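Local coordinates for prolyl 4-hydroxylase alpha subunit Fe(2+) 2OG dioxygenase domain-containing protein (Burkholderia ambifaria, PDB 3W20) that probably hydroxylates or otherwise oxidises N-substituted L-amino acids as a 2-oxoglutarate-dependent non-haem iron dioxygenase, here with zinc in the metal site, at residues L9-F12 with A16-E19; D49-D54 with G180-Q185; A122-I127 with F135-R140. One frame throughout, in Å; residues are numbered along the deposited sequence.

Contact 1 (L9-F12 with A16-E19)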
loop_
_atom_site.group_PDB
_atom_site.type_symbol
_atom_site.label_atom_id
_atom_site.label_comp_id
_atom_site.label_asym_id
_atom_site.label_seq_id
_atom_site.Cartn_x
_atom_site.Cartn_y
_atom_site.Cartn_z
ATOM N N LEU A 9 -12.279 11.828 34.508
ATOM C CA LEU A 9 -13.141 11.902 33.328
ATOM C C LEU A 9 -13.583 13.363 33.121
ATOM O O LEU A 9 -14.194 13.978 34.008
ATOM C CB LEU A 9 -14.336 10.959 33.546
ATOM C CG LEU A 9 -15.361 10.704 32.449
ATOM C CD1 LEU A 9 -15.929 9.321 32.805
ATOM C CD2 LEU A 9 -16.483 11.750 32.419
HETATM N N MSE A 10 -13.301 13.949 31.945
HETATM C CA MSE A 10 -13.514 15.371 31.737
HETATM C C MSE A 10 -14.587 15.618 30.736
HETATM O O MSE A 10 -14.562 15.020 29.659
HETATM C CB MSE A 10 -12.258 16.072 31.214
HETATM C CG MSE A 10 -11.129 15.091 30.927
HETATM SE SE MSE A 10 -10.070 14.875 32.594
HETATM C CE MSE A 10 -9.682 16.693 32.240
ATOM N N ARG A 11 -15.527 16.524 31.053
ATOM C CA ARG A 11 -16.480 17.044 30.042
ATOM C C ARG A 11 -16.351 18.526 30.038
ATOM O O ARG A 11 -16.115 19.113 31.105
ATOM C CB ARG A 11 -17.913 16.680 30.483
ATOM C CG ARG A 11 -18.317 15.292 30.112
ATOM C CD ARG A 11 -18.437 15.252 28.589
ATOM N NE ARG A 11 -19.763 15.004 28.135
ATOM C CZ ARG A 11 -20.084 14.611 26.911
ATOM N NH1 ARG A 11 -19.168 14.475 25.894
ATOM N NH2 ARG A 11 -21.376 14.417 26.686
ATOM N N PHE A 12 -16.515 19.153 28.890
ATOM C CA PHE A 12 -16.484 20.621 28.793
ATOM C C PHE A 12 -17.340 21.290 29.870
ATOM O O PHE A 12 -18.463 20.892 30.105
ATOM C CB PHE A 12 -16.944 21.148 27.389
ATOM C CG PHE A 12 -15.994 20.768 26.274
ATOM C CD1 PHE A 12 -14.741 21.361 26.192
ATOM C CD2 PHE A 12 -16.357 19.760 25.356
ATOM C CE1 PHE A 12 -13.861 21.026 25.164
ATOM C CE2 PHE A 12 -15.448 19.367 24.376
ATOM C CZ PHE A 12 -14.185 19.962 24.297
ATOM N N ALA A 16 -13.905 17.491 36.879
ATOM C CA ALA A 16 -13.483 16.181 36.417
ATOM C C ALA A 16 -14.068 15.211 37.421
ATOM O O ALA A 16 -14.135 15.533 38.617
ATOM C CB ALA A 16 -11.972 16.081 36.367
ATOM N N ARG A 17 -14.593 14.081 36.959
ATOM C CA ARG A 17 -15.038 13.039 37.895
ATOM C C ARG A 17 -13.864 12.123 38.115
ATOM O O ARG A 17 -13.226 11.724 37.165
ATOM C CB ARG A 17 -16.200 12.227 37.303
ATOM C CG ARG A 17 -17.387 13.117 36.963
ATOM C CD ARG A 17 -18.154 12.583 35.741
ATOM N NE ARG A 17 -19.266 13.443 35.258
ATOM C CZ ARG A 17 -19.200 14.376 34.293
ATOM N NH1 ARG A 17 -20.308 15.042 33.971
ATOM N NH2 ARG A 17 -18.058 14.653 33.652
ATOM N N ALA A 18 -13.544 11.817 39.362
ATOM C CA ALA A 18 -12.448 10.892 39.636
ATOM C C ALA A 18 -12.996 9.480 39.911
ATOM O O ALA A 18 -13.803 9.295 40.789
ATOM C CB ALA A 18 -11.601 11.400 40.803
ATOM N N GLU A 19 -12.593 8.488 39.142
ATOM C CA GLU A 19 -13.132 7.119 39.295
ATOM C C GLU A 19 -12.007 6.138 39.036
ATOM O O GLU A 19 -11.037 6.474 38.424
ATOM C CB GLU A 19 -14.257 6.859 38.278
ATOM C CG GLU A 19 -15.603 7.443 38.704
ATOM C CD GLU A 19 -16.481 7.832 37.526
ATOM O OE1 GLU A 19 -17.045 8.962 37.529
ATOM O OE2 GLU A 19 -16.595 7.007 36.596
#

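Contact 2 (D49-D54 with G180-Q185)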
loop_
_atom_site.group_PDB
_atom_site.type_symbol
_atom_site.label_atom_id
_atom_site.label_comp_id
_atom_site.label_asym_id
_atom_site.label_seq_id
_atom_site.Cartn_x
_atom_site.Cartn_y
_atom_site.Cartn_z
ATOM N N ASP A 49 9.995 3.128 30.982
ATOM C CA ASP A 49 10.959 2.766 29.944
ATOM C C ASP A 49 10.664 1.453 29.222
ATOM O O ASP A 49 10.836 1.370 28.008
ATOM C CB ASP A 49 12.393 2.763 30.539
ATOM C CG ASP A 49 12.996 4.143 30.595
ATOM O OD1 ASP A 49 12.482 5.057 29.917
ATOM O OD2 ASP A 49 13.980 4.322 31.336
ATOM N N ALA A 50 10.203 0.447 29.950
ATOM C CA ALA A 50 9.905 -0.879 29.392
ATOM C C ALA A 50 8.836 -0.808 28.274
ATOM O O ALA A 50 8.878 -1.603 27.331
ATOM C CB ALA A 50 9.482 -1.881 30.487
ATOM N N TRP A 51 7.887 0.146 28.378
ATOM C CA TRP A 51 6.841 0.272 27.362
ATOM C C TRP A 51 7.368 0.860 26.082
ATOM O O TRP A 51 6.916 0.495 24.986
ATOM C CB TRP A 51 5.727 1.125 27.915
ATOM C CG TRP A 51 4.911 0.393 28.882
ATOM C CD1 TRP A 51 5.269 -0.038 30.166
ATOM C CD2 TRP A 51 3.506 0.057 28.731
ATOM N NE1 TRP A 51 4.174 -0.624 30.795
ATOM C CE2 TRP A 51 3.111 -0.648 29.957
ATOM C CE3 TRP A 51 2.577 0.207 27.709
ATOM C CZ2 TRP A 51 1.820 -1.126 30.146
ATOM C CZ3 TRP A 51 1.291 -0.296 27.896
ATOM C CH2 TRP A 51 0.909 -0.932 29.099
ATOM N N TRP A 52 8.361 1.744 26.193
ATOM C CA TRP A 52 8.975 2.290 25.007
ATOM C C TRP A 52 9.937 1.360 24.326
ATOM O O TRP A 52 9.965 1.234 23.074
ATOM C CB TRP A 52 9.731 3.545 25.405
ATOM C CG TRP A 52 10.361 4.242 24.245
ATOM C CD1 TRP A 52 11.639 4.032 23.701
ATOM C CD2 TRP A 52 9.802 5.354 23.504
ATOM N NE1 TRP A 52 11.861 4.892 22.654
ATOM C CE2 TRP A 52 10.802 5.723 22.498
ATOM C CE3 TRP A 52 8.569 6.035 23.529
ATOM C CZ2 TRP A 52 10.583 6.743 21.592
ATOM C CZ3 TRP A 52 8.363 7.066 22.599
ATOM C CH2 TRP A 52 9.355 7.425 21.656
ATOM N N ASP A 53 10.780 0.749 25.148
ATOM C CA ASP A 53 11.801 -0.199 24.639
ATOM C C ASP A 53 11.248 -1.578 24.305
ATOM O O ASP A 53 12.005 -2.438 23.907
ATOM C CB ASP A 53 12.902 -0.388 25.715
ATOM C CG ASP A 53 13.532 0.913 26.169
ATOM O OD1 ASP A 53 13.463 1.911 25.452
ATOM O OD2 ASP A 53 14.075 0.930 27.286
ATOM N N ASP A 54 9.948 -1.827 24.503
ATOM C CA ASP A 54 9.248 -3.029 24.008
ATOM C C ASP A 54 9.795 -3.540 22.663
ATOM O O ASP A 54 9.862 -2.802 21.676
ATOM C CB ASP A 54 7.748 -2.701 23.853
ATOM C CG ASP A 54 6.856 -3.921 23.763
ATOM O OD1 ASP A 54 6.991 -4.802 22.879
ATOM O OD2 ASP A 54 5.920 -3.981 24.591
ATOM N N GLY A 180 -5.632 7.920 21.489
ATOM C CA GLY A 180 -5.194 7.354 22.774
ATOM C C GLY A 180 -3.679 7.513 22.760
ATOM O O GLY A 180 -3.012 6.997 21.803
ATOM N N PHE A 181 -3.085 8.216 23.755
ATOM C CA PHE A 181 -1.605 8.208 23.768
ATOM C C PHE A 181 -1.120 8.115 25.200
ATOM O O PHE A 181 -1.745 8.696 26.144
ATOM C CB PHE A 181 -1.029 9.469 23.066
ATOM C CG PHE A 181 -1.412 10.804 23.734
ATOM C CD1 PHE A 181 -0.589 11.388 24.704
ATOM C CD2 PHE A 181 -2.613 11.479 23.378
ATOM C CE1 PHE A 181 -0.930 12.614 25.308
ATOM C CE2 PHE A 181 -2.955 12.684 23.981
ATOM C CZ PHE A 181 -2.134 13.292 24.957
ATOM N N LEU A 182 -0.094 7.289 25.360
ATOM C CA LEU A 182 0.519 7.037 26.674
ATOM C C LEU A 182 1.766 7.942 26.718
ATOM O O LEU A 182 2.557 7.935 25.777
ATOM C CB LEU A 182 0.956 5.583 26.742
ATOM C CG LEU A 182 1.823 5.263 27.997
ATOM C CD1 LEU A 182 1.081 5.465 29.333
ATOM C CD2 LEU A 182 2.210 3.786 27.851
ATOM N N THR A 183 1.883 8.756 27.775
ATOM C CA THR A 183 3.057 9.663 27.880
ATOM C C THR A 183 4.150 8.846 28.593
ATOM O O THR A 183 3.895 8.143 29.587
ATOM C CB THR A 183 2.681 10.976 28.616
ATOM O OG1 THR A 183 1.695 11.669 27.819
ATOM C CG2 THR A 183 3.918 11.936 28.645
ATOM N N ILE A 184 5.325 8.920 28.001
ATOM C CA ILE A 184 6.519 8.176 28.488
ATOM C C ILE A 184 7.538 9.128 29.151
ATOM O O ILE A 184 8.006 8.833 30.263
ATOM C CB ILE A 184 7.177 7.407 27.323
ATOM C CG1 ILE A 184 6.220 6.299 26.801
ATOM C CG2 ILE A 184 8.465 6.711 27.788
ATOM C CD1 ILE A 184 5.831 5.222 27.790
ATOM N N GLN A 185 7.858 10.231 28.459
ATOM C CA GLN A 185 8.741 11.318 28.970
ATOM C C GLN A 185 8.102 12.675 28.801
ATOM O O GLN A 185 7.723 13.051 27.683
ATOM C CB GLN A 185 10.087 11.264 28.190
ATOM C CG GLN A 185 11.069 12.387 28.523
ATOM C CD GLN A 185 12.430 12.207 27.868
ATOM O OE1 GLN A 185 12.592 11.499 26.886
ATOM N NE2 GLN A 185 13.421 12.865 28.432
#

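Contact 3 (A122-I127 with F135-R140)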
loop_
_atom_site.group_PDB
_atom_site.type_symbol
_atom_site.label_atom_id
_atom_site.label_comp_id
_atom_site.label_asym_id
_atom_site.label_seq_id
_atom_site.Cartn_x
_atom_site.Cartn_y
_atom_site.Cartn_z
ATOM N N ALA A 122 -9.928 -5.334 20.162
ATOM C CA ALA A 122 -9.653 -4.505 18.966
ATOM C C ALA A 122 -8.733 -5.258 17.991
ATOM O O ALA A 122 -7.916 -6.157 18.400
ATOM C CB ALA A 122 -8.991 -3.178 19.383
ATOM N N LYS A 123 -8.850 -4.909 16.716
ATOM C CA LYS A 123 -7.974 -5.458 15.689
ATOM C C LYS A 123 -7.467 -4.279 14.855
ATOM O O LYS A 123 -8.046 -3.208 14.922
ATOM C CB LYS A 123 -8.778 -6.411 14.826
ATOM C CG LYS A 123 -9.033 -7.773 15.475
ATOM C CD LYS A 123 -10.318 -8.358 14.904
ATOM C CE LYS A 123 -10.608 -9.735 15.492
ATOM N NZ LYS A 123 -11.432 -9.487 16.699
ATOM N N PRO A 124 -6.390 -4.456 14.075
ATOM C CA PRO A 124 -5.989 -3.354 13.149
ATOM C C PRO A 124 -7.102 -3.067 12.151
ATOM O O PRO A 124 -7.773 -4.003 11.661
ATOM C CB PRO A 124 -4.775 -3.901 12.415
ATOM C CG PRO A 124 -4.532 -5.316 12.958
ATOM C CD PRO A 124 -5.570 -5.688 13.981
ATOM N N LEU A 125 -7.299 -1.800 11.819
ATOM C CA LEU A 125 -8.233 -1.419 10.780
ATOM C C LEU A 125 -7.706 -1.985 9.455
ATOM O O LEU A 125 -6.485 -2.050 9.231
ATOM C CB LEU A 125 -8.319 0.117 10.677
ATOM C CG LEU A 125 -9.314 0.649 9.679
ATOM C CD1 LEU A 125 -10.734 0.215 10.058
ATOM C CD2 LEU A 125 -9.085 2.162 9.685
ATOM N N THR A 126 -8.606 -2.392 8.583
ATOM C CA THR A 126 -8.190 -2.940 7.271
ATOM C C THR A 126 -8.945 -2.212 6.176
ATOM O O THR A 126 -10.017 -1.622 6.396
ATOM C CB THR A 126 -8.444 -4.465 7.167
ATOM O OG1 THR A 126 -9.841 -4.753 7.310
ATOM C CG2 THR A 126 -7.574 -5.281 8.181
ATOM N N ILE A 127 -8.355 -2.221 4.998
ATOM C CA ILE A 127 -9.059 -1.660 3.847
ATOM C C ILE A 127 -9.331 -2.792 2.866
ATOM O O ILE A 127 -8.585 -3.780 2.843
ATOM C CB ILE A 127 -8.231 -0.506 3.283
ATOM C CG1 ILE A 127 -8.922 0.185 2.097
ATOM C CG2 ILE A 127 -6.756 -0.868 3.003
ATOM C CD1 ILE A 127 -8.429 1.576 1.978
ATOM N N PHE A 135 -3.983 -1.113 8.014
ATOM C CA PHE A 135 -3.414 0.174 8.352
ATOM C C PHE A 135 -2.290 -0.023 9.370
ATOM O O PHE A 135 -2.238 -1.052 10.120
ATOM C CB PHE A 135 -4.501 0.999 8.994
ATOM C CG PHE A 135 -5.513 1.595 7.979
ATOM C CD1 PHE A 135 -5.526 2.956 7.686
ATOM C CD2 PHE A 135 -6.445 0.791 7.375
ATOM C CE1 PHE A 135 -6.450 3.473 6.750
ATOM C CE2 PHE A 135 -7.358 1.293 6.448
ATOM C CZ PHE A 135 -7.379 2.632 6.151
ATOM N N LEU A 136 -1.388 0.952 9.406
ATOM C CA LEU A 136 -0.366 0.989 10.429
ATOM C C LEU A 136 -1.059 0.958 11.806
ATOM O O LEU A 136 -2.080 1.654 12.019
ATOM C CB LEU A 136 0.452 2.307 10.294
ATOM C CG LEU A 136 1.401 2.563 11.445
ATOM C CD1 LEU A 136 2.485 1.487 11.281
ATOM C CD2 LEU A 136 2.063 3.927 11.354
ATOM N N LEU A 137 -0.487 0.230 12.796
ATOM C CA LEU A 137 -1.206 0.133 14.106
ATOM C C LEU A 137 -1.014 1.298 15.077
ATOM O O LEU A 137 -1.948 1.659 15.821
ATOM C CB LEU A 137 -0.836 -1.182 14.864
ATOM C CG LEU A 137 -1.717 -2.352 14.491
ATOM C CD1 LEU A 137 -1.032 -3.696 14.919
ATOM C CD2 LEU A 137 -3.075 -2.222 15.266
ATOM N N ALA A 138 0.187 1.830 15.125
ATOM C CA ALA A 138 0.535 2.760 16.252
ATOM C C ALA A 138 1.914 3.311 15.943
ATOM O O ALA A 138 2.618 2.749 15.114
ATOM C CB ALA A 138 0.482 2.083 17.635
ATOM N N THR A 139 2.297 4.390 16.632
ATOM C CA THR A 139 3.547 5.037 16.455
ATOM C C THR A 139 4.132 5.478 17.815
ATOM O O THR A 139 3.417 5.824 18.795
ATOM C CB THR A 139 3.471 6.293 15.529
ATOM O OG1 THR A 139 2.546 7.171 16.091
ATOM C CG2 THR A 139 2.920 6.021 14.173
ATOM N N ARG A 140 5.467 5.386 17.919
ATOM C CA ARG A 140 6.145 6.079 18.990
ATOM C C ARG A 140 6.507 7.470 18.522
ATOM O O ARG A 140 6.942 7.662 17.356
ATOM C CB ARG A 140 7.447 5.303 19.329
ATOM C CG ARG A 140 7.216 4.022 20.035
ATOM C CD ARG A 140 8.547 3.387 20.545
ATOM N NE ARG A 140 9.488 3.261 19.454
ATOM C CZ ARG A 140 10.713 2.701 19.544
ATOM N NH1 ARG A 140 11.152 2.196 20.681
ATOM N NH2 ARG A 140 11.492 2.655 18.481
#

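Contact 1 (L9-F12 with A16-E19)
An antiparallel pairing of L9 with R17 at the protein surface joins strands 4-10 and 17-22 of a beta hairpin. Two backbone hydrogen bonds close the ring of this hydrogen-bonded pair: L9 N gives to R17 O over 2.8 Å, nearly straight at 166°, and R17 N returns one to L9 O over 3.0 Å. L9 O also receives a CA-H...O contact from A16, whose CA lies 3.3 Å away. L9 and R17 extend from the same face of the sheet and carry most of the surface buried here. With CG of L9 anti to its own N (chi1 -174°), branch CD2 comes to 3.5 Å from NH2 of R17; CD of that arginine also touches this methyl, the two side chains crossing at a slant. Within this chain strand 17-22 is an edge strand of the large sheet of the double-stranded beta-helix fold; strand 4-10 lies between it and strand 37-41. The bent chain of R17 brings NH2 on to CG of R11, 3.6 Å away, so carbons of L9 and R11 cover NH2, which has no hydrogen-bond partner in the model. The charged end of R11 leads off to salt bridges with D36 and D33, its NE 5.8 Å from NH2 of R17. The first side-chain bond of M10, a selenomethionine, points away; its SE lies loosely, 4.4 Å from CB of A16.

Contact 2 (D49-D54 with G180-Q185)
Two indole rings, W51 and W52, come down from the short, weakly bonded helix 48-52 on to aliphatic side chains of strand 178-185. The W51 ring is met obliquely by methyl CD2 of L182, which reaches CE3 at 3.6 Å and also touches CD2 of the indole; the two side chains cross at about a right angle. At the edge of the W52 ring, near its plane, CG1 of I184 lies 4.0 Å from CE3, and OD1 of D53 sits at the edge in the ring plane. Beyond the two segments, W52 makes cation-pi contacts with R140 and R256. The neighbouring tryptophans also differ in their first torsion: CG of W51 lies beside the backbone N (chi1 -75°), whereas that of W52 is anti to it (chi1 -177°). I184 fits between their stems, its CD1 4.1 Å from CB of W51 and its CG2 4.2 Å from CB of W52. No hydrogen bond crosses, so this helical turn rests on the strand through carbon contacts alone. A polar link lies beside it, where OE1 of Q185 accepts from NE of R256. R111 and L115 of helix 111-120 also pack on W51, which is buried. I184 and Q185 both face R256 across the sheet, forming a classic beta bulge at the end of a strand of the double-stranded beta-helix fold, the side chain of I184 about 6 Å from that of T257, a 2-oxoglutarate-binding residue, although none is bound to this chain.

Contact 3 (A122-I127 with F135-R140)
L125 lays its methyl CD2 over the face of the F135 ring, 3.7 Å from the ring centroid and 10° off the normal, a CH-pi contact centred on the aromatic system. The two side chains lie side by side and point the same way, and CG of the leucine adds a 3.7 Å contact to CD2 of the ring. With CG of F135 beside its backbone N (chi1 -77°), CE2 reaches CB of I127, also at 3.7 Å, in a near-perpendicular crossing; the backbone carbon of T126 lies at the ring edge in plane. F135 N gives a hydrogen bond to L125 O over 2.9 Å, the donor tilted 26° from the carbonyl plane. This bond continues the antiparallel pairing of strands 123-127 and 133-134 in the large sheet, where I127 bonds V133. Further along, CD2 of L137 reaches CB of P124 at 3.7 Å. F97 of helix 87-107 meets the F135 ring edge-to-face, and N104 of that helix binds both F135 O and L137 N. I127 also packs on S91 of the second subunit. The grip on the phenyl ring, from L125, I127 and F97, is thus apolar and largely nondirectional, with one directional bond crossing between the segments.

All three contacts reach the same large sheet, in different parts of it. Contacts 2 and 3 touch, although their centres are about 17 Å apart: W52 O accepts a probable hydrogen bond of 2.8 Å from R140 NH1, and contact 3 is nested inside the chain loop that contact 2 closes. R140 directly precedes R141, a 2-oxoglutarate-binding residue, though this chain holds no 2-oxoglutarate; the side chain of W52 comes within about 6 Å of that of R141. Contact 1 stands apart, its centre about 24 Å from contact 2 and about 28 Å from contact 3, on the opposite side of the chain's centre from contact 3. M10 and L125 each lie about 12 Å, side chain to side chain, from the zinc ligands H246 and D157 respectively.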